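Local coordinates for protein galactose-1-phosphate uridylyltransferase (Pyrobaculum aerophilum str. IM2, PDB 6K9Z) that binds zinc, iron and UDP, and probably transfers uridylyl groups between UDP-glucose and hexose 1-phosphates such as galactose 1-phosphate, at residues W200-H205 against C235-V240. The protein carries 1 engineered substitution. Residues are numbered along the deposited sequence; the frame is centred on the assembly and turned at random.
Sequences WPHEVH and CALKQV
The imidazole of H202 meets two aliphatic side chains, V240 and L237, both approaching the ring obliquely. Methyl CG1 of V240 comes from the opposite direction to the histidine and lies 4.2 Å from the ring centroid, 30° off the normal, an off-centre CH-pi contact. It is displaced toward the CD2-NE2 side, with V240 CG1 3.9 Å from H202 NE2. V240 has CG1 between its backbone N and carbonyl carbon (chi1 64°), which makes this the nearer of its two methyls to the imidazole. L237 acts nearer the backbone: its branch CD2 packs against H202 CB at 3.8 Å. The backbone sets CB there, and CG of H202, anti to its carbonyl carbon (chi1 -71°), swings the ring on to V240. Neither ring nitrogen relies on the helix; NE2 is hydrogen-bonded to R304 and ND1 weakly to the carbonyl of Y273, bonds that restrict rotation of the imidazole.

The contact joins strand 202-208, which runs between strands 266-271 and 190-193 in the antiparallel sheet of the half-barrel, to helix 220-240 packed on one side of that sheet. No hydrogen bond links the two segments, and the interface is small, burying 158 Å² over both sides. H202 and V204 direct their CB atoms to the helix, although V204 is only lightly covered by it and also touches I305 of helix 298-309. The CB of E203 faces away from helix 220-240; its carboxylate accepts three bonds: OE1 from the backbone N of W200 at 3.0 Å and from K199 N, and OE2 from H205 NE2 at 2.8 Å. Helix 220-240 is tied covalently to the C-terminal part of the chain by the C235-C312 disulfide.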
# COMPACT_ATOMS: atom_id res chain seq x y z
N TRP A 200 8.14 -6.83 1.17
CA TRP A 200 8.69 -5.84 2.12
C TRP A 200 10.10 -6.27 2.55
O TRP A 200 10.47 -7.44 2.41
CB TRP A 200 7.68 -5.61 3.26
CG TRP A 200 6.35 -5.18 2.71
CD1 TRP A 200 5.20 -5.93 2.61
CD2 TRP A 200 6.06 -3.92 2.09
NE1 TRP A 200 4.23 -5.21 1.98
CE2 TRP A 200 4.71 -3.97 1.68
CE3 TRP A 200 6.79 -2.75 1.87
CZ2 TRP A 200 4.10 -2.91 1.02
CZ3 TRP A 200 6.18 -1.68 1.23
CH2 TRP A 200 4.86 -1.80 0.78
N PRO A 201 10.94 -5.34 3.02
CA PRO A 201 12.39 -5.57 3.16
C PRO A 201 12.70 -6.68 4.16
O PRO A 201 13.66 -7.38 3.92
CB PRO A 201 12.95 -4.25 3.68
CG PRO A 201 11.90 -3.22 3.39
CD PRO A 201 10.58 -3.93 3.28
N HIS A 202 11.90 -6.84 5.24
CA HIS A 202 12.02 -8.01 6.14
C HIS A 202 10.65 -8.62 6.37
O HIS A 202 10.06 -8.29 7.46
CB HIS A 202 12.64 -7.64 7.47
CG HIS A 202 14.09 -7.32 7.36
ND1 HIS A 202 14.56 -6.04 7.04
CD2 HIS A 202 15.18 -8.10 7.48
CE1 HIS A 202 15.89 -6.07 7.01
NE2 HIS A 202 16.30 -7.32 7.28
N GLU A 203 10.23 -9.58 5.55
CA GLU A 203 8.83 -10.04 5.61
C GLU A 203 8.83 -11.49 6.10
O GLU A 203 9.56 -12.30 5.54
CB GLU A 203 8.14 -9.85 4.26
CG GLU A 203 6.70 -10.37 4.27
CD GLU A 203 5.90 -9.90 3.06
OE1 GLU A 203 6.48 -9.14 2.25
OE2 GLU A 203 4.74 -10.35 2.92
N VAL A 204 8.08 -11.74 7.15
CA VAL A 204 7.95 -13.09 7.74
C VAL A 204 6.48 -13.42 7.88
O VAL A 204 5.70 -12.57 8.40
CB VAL A 204 8.72 -13.18 9.08
CG1 VAL A 204 8.55 -14.59 9.66
CG2 VAL A 204 10.17 -12.83 8.97
N HIS A 205 6.07 -14.59 7.38
CA HIS A 205 4.69 -15.11 7.57
C HIS A 205 4.72 -16.22 8.61
O HIS A 205 5.68 -17.06 8.57
CB HIS A 205 4.13 -15.58 6.24
CG HIS A 205 3.83 -14.48 5.29
ND1 HIS A 205 3.06 -14.68 4.20
CD2 HIS A 205 4.27 -13.20 5.26
CE1 HIS A 205 3.01 -13.56 3.51
NE2 HIS A 205 3.77 -12.63 4.13
N CYS A 235 11.59 -10.53 18.08
CA CYS A 235 12.91 -10.37 18.72
C CYS A 235 14.00 -10.34 17.64
O CYS A 235 14.86 -9.45 17.66
CB CYS A 235 13.13 -11.45 19.77
SG CYS A 235 14.80 -11.46 20.48
N ALA A 236 13.92 -11.24 16.67
CA ALA A 236 14.92 -11.32 15.59
C ALA A 236 14.89 -10.01 14.77
O ALA A 236 15.96 -9.50 14.44
CB ALA A 236 14.64 -12.49 14.70
N LEU A 237 13.71 -9.48 14.49
CA LEU A 237 13.59 -8.26 13.65
C LEU A 237 14.21 -7.11 14.42
O LEU A 237 14.82 -6.27 13.75
CB LEU A 237 12.13 -7.97 13.27
CG LEU A 237 11.56 -8.98 12.28
CD1 LEU A 237 10.14 -8.62 11.86
CD2 LEU A 237 12.43 -9.06 11.04
N LYS A 238 14.08 -7.11 15.75
CA LYS A 238 14.51 -6.00 16.62
C LYS A 238 16.02 -5.84 16.49
O LYS A 238 16.51 -4.71 16.69
CB LYS A 238 14.09 -6.25 18.06
CG LYS A 238 13.73 -5.03 18.88
CD LYS A 238 13.24 -5.38 20.27
CE LYS A 238 12.95 -4.16 21.11
NZ LYS A 238 13.49 -4.29 22.48
N GLN A 239 16.75 -6.92 16.22
CA GLN A 239 18.24 -6.81 16.13
C GLN A 239 18.82 -7.13 14.75
O GLN A 239 20.00 -6.79 14.54
CB GLN A 239 18.93 -7.73 17.14
CG GLN A 239 18.00 -8.39 18.15
CD GLN A 239 18.66 -9.59 18.79
OE1 GLN A 239 19.84 -9.56 19.14
NE2 GLN A 239 17.90 -10.66 18.94
N VAL A 240 18.07 -7.73 13.83
CA VAL A 240 18.69 -8.12 12.53
C VAL A 240 19.37 -6.90 11.92
O VAL A 240 20.37 -7.08 11.27
CB VAL A 240 17.68 -8.78 11.56
CG1 VAL A 240 16.58 -7.82 11.16
CG2 VAL A 240 18.39 -9.34 10.34